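Local coordinates for chitosanase (PDB 6X2Q), which probably hydrolyses chitosan as a family 46 glycoside hydrolase of the lysozyme clan, and here holds glucosamine sugar units, at residues L9-P23 and I229-I242. Residues are numbered along the deposited sequence; the frame is centred on the assembly and turned at random.
Sequences LLADQIISIFANNTP and IRISTWGDVFILPI. Unlike the reference sequence in segment 9-23: A19 (reference Glu).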
ATOM      1  N   LEU A   9     -10.782   8.441  -4.883  1.00 43.00           N
ATOM      2  CA  LEU A   9     -11.304   7.245  -5.569  1.00 46.43           C
ATOM      3  C   LEU A   9     -10.287   6.871  -6.639  1.00 41.90           C
ATOM      4  O   LEU A   9     -10.030   5.711  -6.814  1.00 43.19           O
ATOM      5  CB  LEU A   9     -12.662   7.566  -6.182  1.00 46.86           C
ATOM      6  CG  LEU A   9     -12.873   6.975  -7.563  1.00 54.52           C
ATOM      7  CD1 LEU A   9     -13.708   5.722  -7.479  1.00 47.63           C
ATOM      8  CD2 LEU A   9     -13.499   7.977  -8.494  1.00 56.31           C
ATOM      9  N   LEU A  10      -9.765   7.879  -7.319  1.00 39.34           N
ATOM     10  CA  LEU A  10      -8.735   7.737  -8.335  1.00 39.31           C
ATOM     11  C   LEU A  10      -7.496   7.051  -7.764  1.00 37.88           C
ATOM     12  O   LEU A  10      -7.016   6.056  -8.313  1.00 37.39           O
ATOM     13  CB  LEU A  10      -8.395   9.115  -8.883  1.00 41.51           C
ATOM     14  CG  LEU A  10      -8.207   9.408 -10.364  1.00 41.49           C
ATOM     15  CD1 LEU A  10      -9.201   8.706 -11.247  1.00 45.34           C
ATOM     16  CD2 LEU A  10      -8.371  10.889 -10.514  1.00 45.53           C
ATOM     17  N   ALA A  11      -6.977   7.563  -6.645  1.00 35.15           N
ATOM     18  CA  ALA A  11      -5.844   6.926  -5.984  1.00 35.66           C
ATOM     19  C   ALA A  11      -6.122   5.453  -5.702  1.00 37.92           C
ATOM     20  O   ALA A  11      -5.293   4.584  -6.003  1.00 31.44           O
ATOM     21  CB  ALA A  11      -5.514   7.668  -4.689  1.00 33.19           C
ATOM     22  N   ASP A  12      -7.297   5.152  -5.141  1.00 37.57           N
ATOM     23  CA  ASP A  12      -7.614   3.773  -4.791  1.00 37.19           C
ATOM     24  C   ASP A  12      -7.681   2.895  -6.030  1.00 35.96           C
ATOM     25  O   ASP A  12      -7.228   1.748  -6.007  1.00 35.38           O
ATOM     26  CB  ASP A  12      -8.934   3.698  -4.021  1.00 30.56           C
ATOM     27  CG  ASP A  12      -8.830   4.292  -2.628  1.00 40.38           C
ATOM     28  OD1 ASP A  12      -7.691   4.525  -2.164  1.00 39.88           O
ATOM     29  OD2 ASP A  12      -9.887   4.513  -1.989  1.00 47.70           O
ATOM     30  N   GLN A  13      -8.254   3.405  -7.117  1.00 33.51           N
ATOM     31  CA  GLN A  13      -8.376   2.573  -8.308  1.00 35.87           C
ATOM     32  C   GLN A  13      -7.021   2.349  -8.964  1.00 37.16           C
ATOM     33  O   GLN A  13      -6.761   1.267  -9.506  1.00 34.76           O
ATOM     34  CB  GLN A  13      -9.369   3.200  -9.282  1.00 35.82           C
ATOM     35  CG  GLN A  13     -10.792   2.944  -8.835  1.00 38.27           C
ATOM     36  CD  GLN A  13     -11.854   3.628  -9.679  1.00 42.04           C
ATOM     37  OE1 GLN A  13     -11.582   4.182 -10.745  1.00 43.26           O
ATOM     38  NE2 GLN A  13     -13.082   3.585  -9.197  1.00 47.18           N
ATOM     39  N   ILE A  14      -6.136   3.350  -8.893  1.00 37.43           N
ATOM     40  CA  ILE A  14      -4.793   3.227  -9.471  1.00 36.01           C
ATOM     41  C   ILE A  14      -3.969   2.207  -8.696  1.00 31.99           C
ATOM     42  O   ILE A  14      -3.335   1.321  -9.282  1.00 32.12           O
ATOM     43  CB  ILE A  14      -4.087   4.599  -9.492  1.00 30.83           C
ATOM     44  CG1 ILE A  14      -4.768   5.557 -10.471  1.00 33.13           C
ATOM     45  CG2 ILE A  14      -2.616   4.439  -9.813  1.00 29.49           C
ATOM     46  CD1 ILE A  14      -4.278   7.000 -10.350  1.00 35.60           C
ATOM     47  N   ILE A  15      -3.950   2.333  -7.363  1.00 29.85           N
ATOM     48  CA  ILE A  15      -3.179   1.419  -6.529  1.00 29.80           C
ATOM     49  C   ILE A  15      -3.735   0.014  -6.641  1.00 34.18           C
ATOM     50  O   ILE A  15      -2.990  -0.976  -6.630  1.00 34.46           O
ATOM     51  CB  ILE A  15      -3.167   1.921  -5.076  1.00 29.28           C
ATOM     52  CG1 ILE A  15      -2.410   3.248  -5.025  1.00 28.54           C
ATOM     53  CG2 ILE A  15      -2.580   0.863  -4.117  1.00 25.38           C
ATOM     54  CD1 ILE A  15      -2.492   3.942  -3.693  1.00 30.13           C
ATOM     55  N   SER A  16      -5.058  -0.099  -6.745  1.00 34.28           N
ATOM     56  CA  SER A  16      -5.651  -1.405  -6.976  1.00 38.42           C
ATOM     57  C   SER A  16      -5.130  -2.015  -8.278  1.00 36.05           C
ATOM     58  O   SER A  16      -4.767  -3.197  -8.321  1.00 36.55           O
ATOM     59  CB  SER A  16      -7.175  -1.283  -6.979  1.00 34.85           C
ATOM     60  OG  SER A  16      -7.766  -2.564  -7.059  1.00 43.98           O
ATOM     61  N   ILE A  17      -5.061  -1.216  -9.343  1.00 37.46           N
ATOM     62  CA  ILE A  17      -4.484  -1.695 -10.596  1.00 36.35           C
ATOM     63  C   ILE A  17      -3.014  -2.043 -10.405  1.00 36.46           C
ATOM     64  O   ILE A  17      -2.547  -3.087 -10.870  1.00 32.85           O
ATOM     65  CB  ILE A  17      -4.677  -0.650 -11.710  1.00 38.47           C
ATOM     66  CG1 ILE A  17      -6.144  -0.586 -12.138  1.00 35.99           C
ATOM     67  CG2 ILE A  17      -3.781  -0.971 -12.913  1.00 37.35           C
ATOM     68  CD1 ILE A  17      -6.487   0.642 -12.965  1.00 33.98           C
ATOM     69  N   PHE A  18      -2.270  -1.186  -9.704  1.00 35.16           N
ATOM     70  CA  PHE A  18      -0.863  -1.455  -9.448  1.00 35.74           C
ATOM     71  C   PHE A  18      -0.669  -2.845  -8.880  1.00 37.27           C
ATOM     72  O   PHE A  18       0.232  -3.578  -9.298  1.00 43.81           O
ATOM     73  CB  PHE A  18      -0.285  -0.420  -8.481  1.00 33.33           C
ATOM     74  CG  PHE A  18       0.017   0.903  -9.114  1.00 34.84           C
ATOM     75  CD1 PHE A  18      -0.128   1.079 -10.485  1.00 30.62           C
ATOM     76  CD2 PHE A  18       0.436   1.973  -8.340  1.00 31.11           C
ATOM     77  CE1 PHE A  18       0.124   2.299 -11.071  1.00 30.54           C
ATOM     78  CE2 PHE A  18       0.706   3.196  -8.921  1.00 30.11           C
ATOM     79  CZ  PHE A  18       0.560   3.362 -10.296  1.00 29.56           C
ATOM     80  N   ALA A  19      -1.517  -3.230  -7.941  1.00 39.72           N
ATOM     81  CA  ALA A  19      -1.291  -4.432  -7.161  1.00 41.08           C
ATOM     82  C   ALA A  19      -2.003  -5.653  -7.725  1.00 43.11           C
ATOM     83  O   ALA A  19      -1.492  -6.766  -7.598  1.00 43.51           O
ATOM     84  CB  ALA A  19      -1.737  -4.197  -5.720  1.00 37.87           C
ATOM     85  N   ASN A  20      -3.174  -5.477  -8.345  1.00 42.49           N
ATOM     86  CA  ASN A  20      -4.019  -6.604  -8.733  1.00 37.75           C
ATOM     87  C   ASN A  20      -4.531  -6.517 -10.164  1.00 39.06           C
ATOM     88  O   ASN A  20      -5.368  -7.339 -10.551  1.00 38.95           O
ATOM     89  CB  ASN A  20      -5.211  -6.719  -7.782  1.00 42.96           C
ATOM     90  CG  ASN A  20      -4.784  -6.965  -6.355  1.00 49.49           C
ATOM     91  OD1 ASN A  20      -5.342  -6.392  -5.421  1.00 46.69           O
ATOM     92  ND2 ASN A  20      -3.766  -7.810  -6.179  1.00 47.91           N
ATOM     93  N   ASN A  21      -4.077  -5.529 -10.939  1.00 37.68           N
ATOM     94  CA  ASN A  21      -4.497  -5.321 -12.331  1.00 38.20           C
ATOM     95  C   ASN A  21      -6.010  -5.156 -12.487  1.00 39.68           C
ATOM     96  O   ASN A  21      -6.593  -5.567 -13.497  1.00 39.65           O
ATOM     97  CB  ASN A  21      -3.992  -6.446 -13.237  1.00 43.96           C
ATOM     98  CG  ASN A  21      -3.903  -6.014 -14.695  1.00 44.19           C
ATOM     99  OD1 ASN A  21      -3.806  -4.819 -14.989  1.00 41.54           O
ATOM    100  ND2 ASN A  21      -3.955  -6.978 -15.611  1.00 45.87           N
ATOM    101  N   THR A  22      -6.659  -4.512 -11.509  1.00 37.53           N
ATOM    102  CA  THR A  22      -8.083  -4.235 -11.664  1.00 37.14           C
ATOM    103  C   THR A  22      -8.412  -3.031 -10.806  1.00 40.14           C
ATOM    104  O   THR A  22      -7.867  -2.918  -9.700  1.00 39.11           O
ATOM    105  CB  THR A  22      -8.965  -5.434 -11.257  1.00 37.48           C
ATOM    106  OG1 THR A  22     -10.335  -5.018 -11.165  1.00 43.60           O
ATOM    107  CG2 THR A  22      -8.552  -5.991  -9.902  1.00 37.47           C
ATOM    108  N   PRO A  23      -9.295  -2.131 -11.252  1.00 41.03           N
ATOM    109  CA  PRO A  23      -9.663  -0.991 -10.403  1.00 41.35           C
ATOM    110  C   PRO A  23     -10.600  -1.360  -9.261  1.00 41.66           C
ATOM    111  O   PRO A  23     -10.807  -0.523  -8.376  1.00 45.19           O
ATOM    112  CB  PRO A  23     -10.337  -0.031 -11.387  1.00 41.46           C
ATOM    113  CG  PRO A  23     -10.969  -0.946 -12.387  1.00 44.28           C
ATOM    114  CD  PRO A  23     -10.065  -2.152 -12.507  1.00 38.97           C
ATOM    115  N   ILE A 229      -7.254   9.619 -16.630  1.00 44.77           N
ATOM    116  CA  ILE A 229      -5.953   9.052 -16.305  1.00 42.23           C
ATOM    117  C   ILE A 229      -5.862   7.683 -16.956  1.00 40.68           C
ATOM    118  O   ILE A 229      -6.745   6.836 -16.771  1.00 40.92           O
ATOM    119  CB  ILE A 229      -5.722   8.967 -14.789  1.00 39.63           C
ATOM    120  CG1 ILE A 229      -5.652  10.375 -14.197  1.00 42.60           C
ATOM    121  CG2 ILE A 229      -4.423   8.216 -14.495  1.00 42.60           C
ATOM    122  CD1 ILE A 229      -5.271  10.414 -12.721  1.00 42.36           C
ATOM    123  N   ARG A 230      -4.804   7.481 -17.734  1.00 44.03           N
ATOM    124  CA  ARG A 230      -4.520   6.205 -18.376  1.00 44.76           C
ATOM    125  C   ARG A 230      -3.485   5.463 -17.540  1.00 43.62           C
ATOM    126  O   ARG A 230      -2.390   5.984 -17.298  1.00 40.92           O
ATOM    127  CB  ARG A 230      -4.023   6.420 -19.808  1.00 43.09           C
ATOM    128  CG  ARG A 230      -3.766   5.135 -20.586  1.00 52.92           C
ATOM    129  CD  ARG A 230      -2.534   5.276 -21.495  1.00 53.93           C
ATOM    130  NE  ARG A 230      -2.788   4.758 -22.837  1.00 55.42           N
ATOM    131  CZ  ARG A 230      -2.280   3.624 -23.315  1.00 55.91           C
ATOM    132  NH1 ARG A 230      -1.472   2.875 -22.567  1.00 56.11           N
ATOM    133  NH2 ARG A 230      -2.586   3.239 -24.546  1.00 49.19           N
ATOM    134  N   ILE A 231      -3.844   4.270 -17.072  1.00 42.12           N
ATOM    135  CA  ILE A 231      -2.924   3.365 -16.396  1.00 40.21           C
ATOM    136  C   ILE A 231      -2.868   2.069 -17.193  1.00 41.95           C
ATOM    137  O   ILE A 231      -3.911   1.478 -17.486  1.00 44.17           O
ATOM    138  CB  ILE A 231      -3.361   3.085 -14.945  1.00 42.98           C
ATOM    139  CG1 ILE A 231      -3.458   4.386 -14.144  1.00 42.35           C
ATOM    140  CG2 ILE A 231      -2.372   2.149 -14.281  1.00 36.57           C
ATOM    141  CD1 ILE A 231      -2.097   5.073 -13.929  1.00 37.37           C
ATOM    142  N   SER A 232      -1.653   1.618 -17.534  1.00 44.06           N
ATOM    143  CA  SER A 232      -1.505   0.355 -18.258  1.00 46.07           C
ATOM    144  C   SER A 232      -0.316  -0.450 -17.748  1.00 46.20           C
ATOM    145  O   SER A 232       0.350  -1.146 -18.524  1.00 47.53           O
ATOM    146  CB  SER A 232      -1.365   0.587 -19.765  1.00 45.27           C
ATOM    147  OG  SER A 232      -0.506   1.672 -20.032  1.00 43.38           O
ATOM    148  N   THR A 233      -0.052  -0.365 -16.446  1.00 42.67           N
ATOM    149  CA  THR A 233       1.064  -1.003 -15.760  1.00 45.70           C
ATOM    150  C   THR A 233       1.337  -2.433 -16.208  1.00 47.70           C
ATOM    151  O   THR A 233       2.498  -2.815 -16.379  1.00 46.02           O
ATOM    152  CB  THR A 233       0.797  -0.993 -14.253  1.00 47.22           C
ATOM    153  OG1 THR A 233       0.397   0.328 -13.847  1.00 43.05           O
ATOM    154  CG2 THR A 233       2.045  -1.432 -13.479  1.00 39.76           C
ATOM    155  N   TRP A 234       0.288  -3.233 -16.408  1.00 45.75           N
ATOM    156  CA  TRP A 234       0.448  -4.657 -16.696  1.00 50.29           C
ATOM    157  C   TRP A 234       0.065  -5.016 -18.124  1.00 52.11           C
ATOM    158  O   TRP A 234      -0.219  -6.187 -18.405  1.00 49.89           O
ATOM    159  CB  TRP A 234      -0.381  -5.493 -15.725  1.00 48.12           C
ATOM    160  CG  TRP A 234      -0.059  -5.264 -14.290  1.00 47.93           C
ATOM    161  CD1 TRP A 234      -0.761  -4.494 -13.400  1.00 41.69           C
ATOM    162  CD2 TRP A 234       1.042  -5.824 -13.562  1.00 52.08           C
ATOM    163  NE1 TRP A 234      -0.158  -4.536 -12.165  1.00 46.03           N
ATOM    164  CE2 TRP A 234       0.945  -5.351 -12.233  1.00 53.28           C
ATOM    165  CE3 TRP A 234       2.096  -6.689 -13.899  1.00 54.81           C
ATOM    166  CZ2 TRP A 234       1.868  -5.715 -11.240  1.00 48.26           C
ATOM    167  CZ3 TRP A 234       3.013  -7.044 -12.913  1.00 46.59           C
ATOM    168  CH2 TRP A 234       2.895  -6.553 -11.602  1.00 51.15           C
ATOM    169  N   GLY A 235       0.040  -4.037 -19.025  1.00 49.31           N
ATOM    170  CA  GLY A 235      -0.369  -4.285 -20.392  1.00 50.84           C
ATOM    171  C   GLY A 235      -1.796  -3.840 -20.652  1.00 55.46           C
ATOM    172  O   GLY A 235      -2.068  -3.177 -21.657  1.00 59.30           O
ATOM    173  N   ASP A 236      -2.714  -4.187 -19.751  1.00 50.99           N
ATOM    174  CA  ASP A 236      -4.110  -3.789 -19.904  1.00 52.95           C
ATOM    175  C   ASP A 236      -4.265  -2.287 -19.699  1.00 49.73           C
ATOM    176  O   ASP A 236      -3.711  -1.721 -18.751  1.00 48.81           O
ATOM    177  CB  ASP A 236      -4.981  -4.546 -18.909  1.00 50.10           C
ATOM    178  CG  ASP A 236      -4.823  -6.033 -19.028  1.00 55.12           C
ATOM    179  OD1 ASP A 236      -5.626  -6.656 -19.751  1.00 58.65           O
ATOM    180  OD2 ASP A 236      -3.882  -6.572 -18.408  1.00 60.16           O
ATOM    181  N   VAL A 237      -5.025  -1.643 -20.581  1.00 47.88           N
ATOM    182  CA  VAL A 237      -5.207  -0.197 -20.528  1.00 48.10           C
ATOM    183  C   VAL A 237      -6.476   0.112 -19.752  1.00 48.85           C
ATOM    184  O   VAL A 237      -7.550  -0.421 -20.060  1.00 46.98           O
ATOM    185  CB  VAL A 237      -5.262   0.411 -21.938  1.00 47.51           C
ATOM    186  CG1 VAL A 237      -5.444   1.921 -21.856  1.00 51.03           C
ATOM    187  CG2 VAL A 237      -3.998   0.080 -22.695  1.00 51.92           C
ATOM    188  N   PHE A 238      -6.347   0.967 -18.737  1.00 42.72           N
ATOM    189  CA  PHE A 238      -7.472   1.420 -17.929  1.00 43.24           C
ATOM    190  C   PHE A 238      -7.571   2.928 -18.039  1.00 43.44           C
ATOM    191  O   PHE A 238      -6.558   3.625 -17.933  1.00 46.43           O
ATOM    192  CB  PHE A 238      -7.308   1.032 -16.460  1.00 37.87           C
ATOM    193  CG  PHE A 238      -7.553  -0.411 -16.189  1.00 41.84           C
ATOM    194  CD1 PHE A 238      -8.847  -0.908 -16.150  1.00 38.41           C
ATOM    195  CD2 PHE A 238      -6.489  -1.280 -15.975  1.00 40.68           C
ATOM    196  CE1 PHE A 238      -9.079  -2.247 -15.898  1.00 37.55           C
ATOM    197  CE2 PHE A 238      -6.716  -2.621 -15.727  1.00 39.34           C
ATOM    198  CZ  PHE A 238      -8.014  -3.101 -15.692  1.00 36.57           C
ATOM    199  N   ILE A 239      -8.781   3.427 -18.255  1.00 38.77           N
ATOM    200  CA  ILE A 239      -9.054   4.858 -18.220  1.00 46.30           C
ATOM    201  C   ILE A 239      -9.855   5.131 -16.954  1.00 47.31           C
ATOM    202  O   ILE A 239     -10.923   4.539 -16.740  1.00 42.34           O
ATOM    203  CB  ILE A 239      -9.798   5.338 -19.476  1.00 42.54           C
ATOM    204  CG1 ILE A 239      -8.953   5.081 -20.720  1.00 47.84           C
ATOM    205  CG2 ILE A 239     -10.053   6.830 -19.383  1.00 39.66           C
ATOM    206  CD1 ILE A 239      -7.720   5.980 -20.823  1.00 44.20           C
ATOM    207  N   LEU A 240      -9.327   6.012 -16.109  1.00 49.20           N
ATOM    208  CA  LEU A 240      -9.884   6.311 -14.802  1.00 44.81           C
ATOM    209  C   LEU A 240     -10.332   7.763 -14.742  1.00 45.75           C
ATOM    210  O   LEU A 240      -9.743   8.624 -15.404  1.00 46.94           O
ATOM    211  CB  LEU A 240      -8.861   6.045 -13.693  1.00 42.49           C
ATOM    212  CG  LEU A 240      -8.198   4.674 -13.814  1.00 43.29           C
ATOM    213  CD1 LEU A 240      -7.122   4.532 -12.780  1.00 40.28           C
ATOM    214  CD2 LEU A 240      -9.239   3.578 -13.675  1.00 44.69           C
ATOM    215  N   PRO A 241     -11.377   8.071 -13.961  1.00 44.94           N
ATOM    216  CA  PRO A 241     -12.124   7.121 -13.124  1.00 49.57           C
ATOM    217  C   PRO A 241     -13.057   6.222 -13.941  1.00 55.67           C
ATOM    218  O   PRO A 241     -13.511   6.626 -15.013  1.00 57.18           O
ATOM    219  CB  PRO A 241     -12.926   8.035 -12.187  1.00 53.89           C
ATOM    220  CG  PRO A 241     -13.126   9.303 -12.983  1.00 47.40           C
ATOM    221  CD  PRO A 241     -11.900   9.448 -13.859  1.00 47.96           C
ATOM    222  N   ILE A 242     -13.307   5.011 -13.450  1.00 54.58           N
ATOM    223  CA  ILE A 242     -14.263   4.110 -14.079  1.00 67.06           C
ATOM    224  C   ILE A 242     -15.646   4.429 -13.534  1.00 75.14           C
ATOM    225  O   ILE A 242     -15.825   4.637 -12.327  1.00 71.41           O
ATOM    226  CB  ILE A 242     -13.880   2.633 -13.850  1.00 64.59           C
ATOM    227  CG1 ILE A 242     -12.587   2.293 -14.611  1.00 66.98           C
ATOM    228  CG2 ILE A 242     -15.008   1.700 -14.277  1.00 65.50           C
ATOM    229  CD1 ILE A 242     -12.739   2.178 -16.138  1.00 63.20           C
TER
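I17 of helix 5-20 reaches into the hairpin of strands 229-231 and 238-240, between I231 and F238. From CB, the CG2 methyl meets I231 CG2 at 3.7 Å, while CG1, set beside the backbone N (chi1 -72°), lies over one face of the F238 ring. From there CD1 reaches F238 CG at 3.6 Å and also touches CD1 of L240. A beta-branched residue suits this place because one arm reaches strand 229-231 and the other, longer one reaches strand 238-240. One turn earlier I14 packs its CG1 tightly on L240 CD1; a further turn back L10 fits CD1 against L240 CB and the ring of P241, joined to L240 by a cis peptide bond.

Polar bonds fasten the two ends of the contact. Near the C-terminal end of the helix, W234, in the type I turn 232-235, directs its indole NE1 to F18 O (3.0 Å) from above that carbonyl's plane, and more weakly to I17 O. An indole N-H suits a helix end, where carbonyls such as F18 O may lack a helical partner. N21, the first residue to leave helical angles, has a positive phi that asparagine tolerates well; its ND2 meets D236 OD2 at 2.8 Å, nearly straight (172°). At the other end, Q13 OE1 accepts a weak bond from I242 N.

The C-terminal hairpin thus lies along helix 5-20, its strands running nearly parallel and antiparallel to it. F18 also packs against helices 134-147 and 209-219, and S213 of the latter bonds T233 OG1.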